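2-oxoglutarate dehydrogenase E3 component (Thermus thermophilus, PDB 2YQU) probably catalyses, as an FAD-bound dihydrolipoamide dehydrogenase, the NAD(+)-dependent reoxidation of dihydrolipoyl groups carried by a 2-oxo acid dehydrogenase complex. Local coordinates at residues I7-G12 against V29-K34; A16-A21 against K100-A105; I133-G138 against G301-G306. One frame throughout, in Å; residues are numbered along the deposited sequence.

Interaction 1 of 3, residues I7-G12 against V29-K34; sequences IGAGPG and VVEKEK. With FAD (flavin-adenine dinucleotide), chain D.
The carboxylate of Glu31 is met on its anti side by Ala9 N, which bonds OE2 at 3.0 Å from 17° out of the carboxylate plane. The same OE2 takes the FAD ribose hydroxyl O3B, while OE1 takes O2B at 2.6 Å, so one flat group clamps both hydroxyls of the adenosine ribose. Glu33 N adds a bond to the anti lone pair of OE1, and with four donors on two oxygens the carboxylate has little freedom to turn. The adenine is the second flat group: Ile7 lays CG2 over one face, 3.8 Å from N1A, and the aliphatic part of Lys32 runs over the opposite face with CG 3.7 Å from N3A. Val30 O approaches the rim at C2A, 3.7 Å away and tilted from the ring plane. The ammonium of Lys32 then leaves the ring to form a salt bridge with Glu33.

All this belongs to the beta-alpha-beta unit of an FAD-binding Rossmann fold, with strands 2-7 and 27-31 parallel and helix 11-22 as the crossover. Ile7 pairs with Val30, and Gly8 N closes the strand pair through a bond of 2.8 Å to Val30 O. Beyond it the glycine-rich turn begins. A beta carbon on Gly8 would strike FAD O4B and one on Gly10 would strike O5B, so the cofactor can lie directly on the backbone. At the start of the helix Gly12 N holds phosphate oxygen O1P at 3.0 Å, where the helix end would probably favour the negative charge. Glu31 keeps CG anti to its nitrogen (chi1 166°) and then bends at chi2, which brings OE2 to Ala9 N. Ala9 CB also packs on Val29 CG1, 4.0 Å away, and Gly8 O is buried without a polar partner.

Interaction 2 of 3, residues A16-A21 against K100-A105; sequences AAIRAA and KKNGIA
Where helix 77-102 gives way to a Schellman motif, with Gly103 at positive phi, the residues flanking that glycine, Asn102 and Ile104, pack against helix 11-22, the crossover helix of the FAD-binding Rossmann unit. Ile104 reaches the helix backbone. Its CD1 comes end-on, 3.5 Å from Ala17 O, and also touches Ala17 CB at 3.9 Å. With CG1 anti to its own carbonyl carbon (chi1 -69°), the branch points at the helix between Ala17 and Ala21; Ala21 CB lies 4.2 Å from Ile104 CG1. Ile18 crosses both partners at about a right angle: its CG1 meets Ile104 CD1 at 4.1 Å, and its CG2 lies 3.7 Å from Asn102 ND2. That amide nitrogen is bonded to Leu98 O, one turn back in its own helix, which fixes the group against the isoleucine. Cutting Ile18 back to an alanine would probably leave the Asn102 amide without the methyl it rests on and open a gap beside Ile104 CD1. Ile18 also packs on Ile453 of the second subunit. Ala21 completes the contact, its CB 3.5 Å from Asn102 O and close to Asn102 CB. With no polar bond joining the two segments, the fit rests on shape: small alanines let the helix end come close, and the Asn102 amide nitrogen finds its partner in its own helix.

Interaction 3 of 3, residues I133-G138 against G301-G306; sequences ILIATG and GDVVRG. With FAD (flavin-adenine dinucleotide), chain D.
One water does the hydrogen bonding between Gly138 and Val303, whose segments share no direct bond. It accepts from Gly138 N at 2.9 Å and weakly from Val303 N, and donates to phosphate oxygen O2P of FAD at 2.6 Å. Gly138 O itself stays close to Val303 N without bonding it. Around the water the two backbones close on the pyrophosphate with a glycine each: Gly138 and Gly301 both have positive phi, and a beta carbon on the first would clash with O1A, on the second with O2P.

Side chains seal the two loops together. Asp302 lays its CB against Gly138 C at 3.6 Å, and Val303 CG2 touches Thr137 OG1 at 3.5 Å, the two side chains crossing obliquely. That hydroxyl has its polar partner in Tyr265 O, and the Val303 methyl merely packs beside it. These loops follow strands 133-135 and 297-299, neighbours in the parallel sheet of the FAD domain; the Ala-Thr-Gly and Gly-Asp sequences in them are familiar signatures of this flavoprotein family. Asp302 binds FAD through both backbone and side chain. Its N gives O2P a bond of 3.0 Å at 159°, and OD2 takes the ribityl hydroxyl O3' at 2.9 Å, while OD1 is held by Ser139 OG, which helps fix the carboxylate's rotation. At the other end of the cofactor Thr137 places CG2 anti to its carbonyl carbon (OG1 chi1 47°), which sets that methyl over the adenine, 3.3 Å from N7A. Farther down the strand, Ile135 CG2 only loosely meets Val303 CG1, at 4.4 Å.

Interactions 1 and 3 are buried and grip one FAD from neighbouring strand ends of the same parallel sheet; Ile7 N and O pair with Leu134 O and Ala136 N, so strand 133-135 pairs directly with strand 2-7. Interaction 1 joins its segments by direct hydrogen bonds and secures the adenosine ribose and pyrophosphate; in interaction 3 the segments meet through packing, a water and FAD itself, at the pyrophosphate and ribityl chain. Interaction 2 sits behind, farther along helix 11-22, buried for the most part, though Ala21 and Asn102 are partly exposed, and its packing does not touch the cofactor. It meets interaction 1 through Val29, which packs on Ala17 and Ile104, and interaction 3 where Ala16 touches Leu134.

Interaction 1 of 3, residues I7-G12 against V29-K34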
# COMPACT_ATOMS: atom_id res chain seq x y z
N ILE A 7 -29.19 -4.78 16.93
CA ILE A 7 -29.00 -3.78 17.97
C ILE A 7 -27.58 -3.23 17.87
O ILE A 7 -26.62 -3.93 18.18
CB ILE A 7 -29.25 -4.39 19.36
CG1 ILE A 7 -30.69 -4.92 19.44
CG2 ILE A 7 -29.02 -3.34 20.45
CD1 ILE A 7 -30.91 -5.93 20.54
N GLY A 8 -27.46 -1.97 17.47
CA GLY A 8 -26.17 -1.33 17.25
C GLY A 8 -25.94 -1.16 15.76
O GLY A 8 -26.20 -2.08 14.99
N ALA A 9 -25.45 0.01 15.36
CA ALA A 9 -25.22 0.35 13.96
C ALA A 9 -23.75 0.71 13.73
O ALA A 9 -23.45 1.56 12.88
CB ALA A 9 -26.12 1.48 13.51
N GLY A 10 -22.87 0.08 14.49
CA GLY A 10 -21.44 0.11 14.22
C GLY A 10 -21.03 -0.77 13.05
O GLY A 10 -21.88 -1.33 12.36
N PRO A 11 -19.72 -0.89 12.83
CA PRO A 11 -19.19 -1.73 11.75
C PRO A 11 -19.82 -3.11 11.70
O PRO A 11 -20.13 -3.62 10.61
CB PRO A 11 -17.69 -1.82 12.09
CG PRO A 11 -17.40 -0.60 12.88
CD PRO A 11 -18.67 -0.20 13.58
N GLY A 12 -20.02 -3.71 12.88
CA GLY A 12 -20.66 -5.02 12.97
C GLY A 12 -22.11 -4.95 12.56
O GLY A 12 -22.54 -5.66 11.65
N VAL A 29 -33.00 -2.01 12.47
CA VAL A 29 -31.81 -1.68 13.24
C VAL A 29 -32.19 -0.67 14.32
O VAL A 29 -32.81 0.36 14.03
CB VAL A 29 -30.71 -1.08 12.34
CG1 VAL A 29 -29.44 -0.74 13.14
CG2 VAL A 29 -30.35 -2.04 11.21
N VAL A 30 -31.84 -0.96 15.57
CA VAL A 30 -31.99 -0.01 16.67
C VAL A 30 -30.62 0.55 17.04
O VAL A 30 -29.68 -0.20 17.28
CB VAL A 30 -32.63 -0.67 17.92
CG1 VAL A 30 -33.13 0.39 18.89
CG2 VAL A 30 -33.76 -1.61 17.52
N GLU A 31 -30.52 1.87 17.10
CA GLU A 31 -29.29 2.54 17.50
C GLU A 31 -29.66 3.74 18.36
O GLU A 31 -30.51 4.55 17.97
CB GLU A 31 -28.50 2.96 16.26
CG GLU A 31 -27.38 3.96 16.49
CD GLU A 31 -26.28 3.44 17.40
OE1 GLU A 31 -26.12 3.99 18.51
OE2 GLU A 31 -25.56 2.51 17.01
N LYS A 32 -29.03 3.86 19.53
CA LYS A 32 -29.38 4.89 20.50
C LYS A 32 -28.79 6.26 20.17
O LYS A 32 -29.38 7.28 20.50
CB LYS A 32 -29.02 4.46 21.94
CG LYS A 32 -27.53 4.23 22.19
CD LYS A 32 -27.28 3.88 23.66
CE LYS A 32 -25.82 3.57 23.91
NZ LYS A 32 -25.04 4.82 24.15
N GLU A 33 -27.63 6.29 19.51
CA GLU A 33 -27.03 7.55 19.08
C GLU A 33 -27.66 8.05 17.78
O GLU A 33 -28.11 7.27 16.95
CB GLU A 33 -25.51 7.38 18.88
CG GLU A 33 -24.77 6.87 20.12
CD GLU A 33 -24.96 7.77 21.33
OE1 GLU A 33 -24.84 9.00 21.19
OE2 GLU A 33 -25.23 7.23 22.43
N LYS A 34 -27.67 9.37 17.60
CA LYS A 34 -28.35 9.96 16.44
C LYS A 34 -27.76 9.51 15.10
O LYS A 34 -28.50 9.15 14.20
CB LYS A 34 -28.31 11.49 16.54
CG LYS A 34 -28.79 12.23 15.30
CD LYS A 34 -29.10 13.69 15.63
CE LYS A 34 -29.16 14.57 14.39
NZ LYS A 34 -30.35 15.48 14.42
PA FAD D . -19.53 -0.12 17.85
O1A FAD D . -19.10 0.40 19.17
O2A FAD D . -18.78 0.52 16.67
O5B FAD D . -21.11 0.07 17.70
C5B FAD D . -21.95 -0.24 18.79
C4B FAD D . -23.16 0.66 18.69
O4B FAD D . -24.19 0.11 19.49
C3B FAD D . -22.89 2.07 19.22
O3B FAD D . -23.16 3.03 18.22
C2B FAD D . -23.85 2.23 20.39
O2B FAD D . -24.41 3.52 20.44
C1B FAD D . -24.90 1.17 20.10
N9A FAD D . -25.59 0.58 21.25
C8A FAD D . -25.05 -0.03 22.35
N7A FAD D . -26.05 -0.48 23.13
C5A FAD D . -27.23 -0.16 22.54
C6A FAD D . -28.56 -0.37 22.90
N6A FAD D . -28.91 -1.13 23.93
N1A FAD D . -29.53 0.09 22.05
C2A FAD D . -29.24 0.74 20.87
N3A FAD D . -27.92 0.93 20.52
C4A FAD D . -26.95 0.50 21.35
N1 FAD D . -10.72 -0.22 14.89
C2 FAD D . -10.08 -0.53 13.71
O2 FAD D . -10.26 -1.61 13.15
N3 FAD D . -9.22 0.38 13.14
C4 FAD D . -8.99 1.60 13.74
O4 FAD D . -8.38 2.43 13.09
C4X FAD D . -9.63 1.93 14.94
N5 FAD D . -9.40 3.16 15.55
C5X FAD D . -10.07 3.46 16.73
C6 FAD D . -9.83 4.69 17.35
C7 FAD D . -10.49 5.01 18.55
C7M FAD D . -10.29 6.39 19.12
C8 FAD D . -11.38 4.11 19.12
C8M FAD D . -12.33 4.53 20.21
C9 FAD D . -11.60 2.87 18.50
C9A FAD D . -10.94 2.54 17.31
N10 FAD D . -11.16 1.30 16.70
C10 FAD D . -10.50 1.01 15.51
C1' FAD D . -11.99 0.22 17.33
C2' FAD D . -13.37 0.24 16.67
O2' FAD D . -13.99 1.50 16.85
C3' FAD D . -14.27 -0.89 17.17
O3' FAD D . -13.58 -2.13 17.07
C4' FAD D . -15.54 -0.99 16.34
O4' FAD D . -16.26 0.23 16.40
C5' FAD D . -16.41 -2.16 16.81
O5' FAD D . -17.62 -2.19 16.10
P FAD D . -18.96 -2.77 16.78
O1P FAD D . -20.05 -2.78 15.76
O2P FAD D . -18.70 -4.08 17.49
O3P FAD D . -19.36 -1.72 17.94

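Interaction 2 of 3, residues A16-A21 against K100-A105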
# COMPACT_ATOMS: atom_id res chain seq x y z
N ALA A 16 -23.71 -5.95 8.85
CA ALA A 16 -24.58 -7.11 8.95
C ALA A 16 -25.94 -6.79 8.33
O ALA A 16 -26.49 -7.61 7.58
CB ALA A 16 -24.75 -7.53 10.38
N ALA A 17 -26.47 -5.61 8.64
CA ALA A 17 -27.79 -5.21 8.16
C ALA A 17 -27.84 -5.13 6.64
O ALA A 17 -28.77 -5.67 6.04
CB ALA A 17 -28.23 -3.88 8.80
N ILE A 18 -26.82 -4.53 6.02
CA ILE A 18 -26.74 -4.43 4.56
C ILE A 18 -26.62 -5.82 3.93
O ILE A 18 -27.32 -6.13 2.98
CB ILE A 18 -25.56 -3.51 4.10
CG1 ILE A 18 -25.79 -2.07 4.55
CG2 ILE A 18 -25.38 -3.58 2.59
CD1 ILE A 18 -24.53 -1.21 4.50
N ARG A 19 -25.74 -6.66 4.47
CA ARG A 19 -25.61 -8.02 3.95
C ARG A 19 -26.91 -8.82 4.08
O ARG A 19 -27.28 -9.55 3.15
CB ARG A 19 -24.48 -8.77 4.66
CG ARG A 19 -24.15 -10.11 4.05
CD ARG A 19 -23.62 -10.03 2.62
NE ARG A 19 -23.52 -11.36 2.03
CZ ARG A 19 -23.87 -11.70 0.79
NH1 ARG A 19 -24.39 -10.81 -0.05
NH2 ARG A 19 -23.70 -12.95 0.39
N ALA A 20 -27.57 -8.67 5.22
CA ALA A 20 -28.84 -9.35 5.47
C ALA A 20 -29.89 -8.93 4.43
O ALA A 20 -30.60 -9.79 3.87
CB ALA A 20 -29.34 -9.05 6.88
N ALA A 21 -29.96 -7.63 4.15
CA ALA A 21 -30.84 -7.12 3.10
C ALA A 21 -30.50 -7.74 1.75
O ALA A 21 -31.39 -8.13 1.01
CB ALA A 21 -30.76 -5.60 3.02
N LYS A 100 -31.05 3.35 3.44
CA LYS A 100 -32.23 3.70 2.64
C LYS A 100 -32.22 2.91 1.33
O LYS A 100 -33.25 2.39 0.91
CB LYS A 100 -32.26 5.21 2.37
CG LYS A 100 -33.47 5.71 1.59
CD LYS A 100 -33.60 7.25 1.64
CE LYS A 100 -35.06 7.70 1.69
NZ LYS A 100 -35.23 9.17 1.47
N LYS A 101 -31.06 2.79 0.70
CA LYS A 101 -30.94 2.05 -0.55
C LYS A 101 -31.33 0.59 -0.39
O LYS A 101 -32.00 0.02 -1.26
CB LYS A 101 -29.52 2.14 -1.11
CG LYS A 101 -29.28 1.24 -2.32
CD LYS A 101 -28.16 1.76 -3.20
CE LYS A 101 -27.87 0.80 -4.34
NZ LYS A 101 -27.02 -0.32 -3.90
N ASN A 102 -30.92 -0.01 0.72
CA ASN A 102 -31.12 -1.44 0.98
C ASN A 102 -32.44 -1.75 1.70
O ASN A 102 -32.71 -2.92 2.00
CB ASN A 102 -29.94 -2.00 1.77
CG ASN A 102 -28.71 -2.22 0.91
OD1 ASN A 102 -28.64 -3.19 0.16
ND2 ASN A 102 -27.74 -1.30 0.99
N GLY A 103 -33.24 -0.72 1.97
CA GLY A 103 -34.56 -0.90 2.56
C GLY A 103 -34.54 -1.33 4.02
O GLY A 103 -35.44 -2.04 4.48
N ILE A 104 -33.52 -0.89 4.73
CA ILE A 104 -33.34 -1.21 6.14
C ILE A 104 -34.05 -0.16 6.99
O ILE A 104 -33.83 1.04 6.83
CB ILE A 104 -31.84 -1.26 6.45
CG1 ILE A 104 -31.21 -2.47 5.75
CG2 ILE A 104 -31.59 -1.33 7.96
CD1 ILE A 104 -29.72 -2.35 5.56
N ALA A 105 -34.94 -0.63 7.87
CA ALA A 105 -35.66 0.23 8.78
C ALA A 105 -34.76 0.58 9.96
O ALA A 105 -34.02 -0.27 10.45
CB ALA A 105 -36.91 -0.45 9.27

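Interaction 3 of 3, residues I133-G138 against G301-G306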
# COMPACT_ATOMS: atom_id res chain seq x y z
N ILE A 133 -32.21 -12.09 16.15
CA ILE A 133 -31.72 -10.85 16.76
C ILE A 133 -30.20 -10.91 16.79
O ILE A 133 -29.64 -11.95 17.13
CB ILE A 133 -32.27 -10.69 18.17
CG1 ILE A 133 -33.80 -10.67 18.11
CG2 ILE A 133 -31.73 -9.41 18.82
CD1 ILE A 133 -34.46 -10.63 19.45
N LEU A 134 -29.56 -9.80 16.43
CA LEU A 134 -28.12 -9.71 16.35
C LEU A 134 -27.67 -8.60 17.27
O LEU A 134 -27.98 -7.44 17.02
CB LEU A 134 -27.70 -9.39 14.92
CG LEU A 134 -26.21 -9.12 14.68
CD1 LEU A 134 -25.37 -10.32 15.06
CD2 LEU A 134 -25.99 -8.74 13.23
N ILE A 135 -26.99 -8.97 18.34
CA ILE A 135 -26.45 -8.03 19.32
C ILE A 135 -25.08 -7.55 18.84
O ILE A 135 -24.16 -8.35 18.74
CB ILE A 135 -26.32 -8.67 20.72
CG1 ILE A 135 -27.68 -9.19 21.20
CG2 ILE A 135 -25.78 -7.65 21.72
CD1 ILE A 135 -27.60 -10.16 22.33
N ALA A 136 -24.99 -6.25 18.58
CA ALA A 136 -23.79 -5.60 18.09
C ALA A 136 -23.61 -4.26 18.81
O ALA A 136 -23.42 -3.22 18.19
CB ALA A 136 -23.88 -5.41 16.57
N THR A 137 -23.66 -4.34 20.14
CA THR A 137 -23.62 -3.16 21.02
C THR A 137 -22.22 -2.61 21.33
O THR A 137 -22.08 -1.60 22.02
CB THR A 137 -24.34 -3.49 22.36
OG1 THR A 137 -23.92 -4.76 22.87
CG2 THR A 137 -25.82 -3.64 22.13
N GLY A 138 -21.18 -3.28 20.84
CA GLY A 138 -19.84 -2.72 20.86
C GLY A 138 -19.20 -2.68 22.24
O GLY A 138 -19.42 -3.56 23.07
N GLY A 301 -18.65 -8.52 17.08
CA GLY A 301 -17.88 -7.32 17.30
C GLY A 301 -17.28 -7.22 18.69
O GLY A 301 -16.98 -8.23 19.33
N ASP A 302 -17.11 -5.99 19.14
CA ASP A 302 -16.47 -5.70 20.41
C ASP A 302 -17.17 -6.31 21.62
O ASP A 302 -16.57 -6.42 22.67
CB ASP A 302 -16.36 -4.19 20.64
CG ASP A 302 -15.27 -3.53 19.83
OD1 ASP A 302 -14.99 -2.34 20.13
OD2 ASP A 302 -14.67 -4.09 18.90
N VAL A 303 -18.45 -6.67 21.49
CA VAL A 303 -19.19 -7.25 22.61
C VAL A 303 -18.91 -8.75 22.84
O VAL A 303 -19.28 -9.30 23.86
CB VAL A 303 -20.72 -7.01 22.50
CG1 VAL A 303 -21.41 -8.06 21.62
CG2 VAL A 303 -21.35 -6.97 23.88
N VAL A 304 -18.24 -9.40 21.89
CA VAL A 304 -17.84 -10.80 22.03
C VAL A 304 -16.32 -10.93 21.97
O VAL A 304 -15.61 -9.96 21.75
CB VAL A 304 -18.51 -11.72 20.96
CG1 VAL A 304 -20.03 -11.53 20.97
CG2 VAL A 304 -17.96 -11.46 19.58
N ARG A 305 -15.83 -12.15 22.19
CA ARG A 305 -14.39 -12.43 22.22
C ARG A 305 -13.70 -12.06 20.90
O ARG A 305 -14.34 -12.00 19.86
CB ARG A 305 -14.12 -13.91 22.53
CG ARG A 305 -14.27 -14.89 21.35
CD ARG A 305 -15.71 -15.12 20.91
NE ARG A 305 -15.80 -15.97 19.71
CZ ARG A 305 -15.79 -15.52 18.46
NH1 ARG A 305 -15.66 -14.22 18.19
NH2 ARG A 305 -15.91 -16.38 17.46
N GLY A 306 -12.39 -11.84 20.97
CA GLY A 306 -11.59 -11.61 19.78
C GLY A 306 -11.13 -10.17 19.67
O GLY A 306 -11.58 -9.32 20.45
PA FAD D . -19.53 -0.12 17.85
O1A FAD D . -19.10 0.40 19.17
O2A FAD D . -18.78 0.52 16.67
O5B FAD D . -21.11 0.07 17.70
C5B FAD D . -21.95 -0.24 18.79
C4B FAD D . -23.16 0.66 18.69
O4B FAD D . -24.19 0.11 19.49
C3B FAD D . -22.89 2.07 19.22
O3B FAD D . -23.16 3.03 18.22
C2B FAD D . -23.85 2.23 20.39
O2B FAD D . -24.41 3.52 20.44
C1B FAD D . -24.90 1.17 20.10
N9A FAD D . -25.59 0.58 21.25
C8A FAD D . -25.05 -0.03 22.35
N7A FAD D . -26.05 -0.48 23.13
C5A FAD D . -27.23 -0.16 22.54
C6A FAD D . -28.56 -0.37 22.90
N6A FAD D . -28.91 -1.13 23.93
N1A FAD D . -29.53 0.09 22.05
C2A FAD D . -29.24 0.74 20.87
N3A FAD D . -27.92 0.93 20.52
C4A FAD D . -26.95 0.50 21.35
N1 FAD D . -10.72 -0.22 14.89
C2 FAD D . -10.08 -0.53 13.71
O2 FAD D . -10.26 -1.61 13.15
N3 FAD D . -9.22 0.38 13.14
C4 FAD D . -8.99 1.60 13.74
O4 FAD D . -8.38 2.43 13.09
C4X FAD D . -9.63 1.93 14.94
N5 FAD D . -9.40 3.16 15.55
C5X FAD D . -10.07 3.46 16.73
C6 FAD D . -9.83 4.69 17.35
C7 FAD D . -10.49 5.01 18.55
C7M FAD D . -10.29 6.39 19.12
C8 FAD D . -11.38 4.11 19.12
C8M FAD D . -12.33 4.53 20.21
C9 FAD D . -11.60 2.87 18.50
C9A FAD D . -10.94 2.54 17.31
N10 FAD D . -11.16 1.30 16.70
C10 FAD D . -10.50 1.01 15.51
C1' FAD D . -11.99 0.22 17.33
C2' FAD D . -13.37 0.24 16.67
O2' FAD D . -13.99 1.50 16.85
C3' FAD D . -14.27 -0.89 17.17
O3' FAD D . -13.58 -2.13 17.07
C4' FAD D . -15.54 -0.99 16.34
O4' FAD D . -16.26 0.23 16.40
C5' FAD D . -16.41 -2.16 16.81
O5' FAD D . -17.62 -2.19 16.10
P FAD D . -18.96 -2.77 16.78
O1P FAD D . -20.05 -2.78 15.76
O2P FAD D . -18.70 -4.08 17.49
O3P FAD D . -19.36 -1.72 17.94
O HOH W 1 -20.37 -5.38 19.00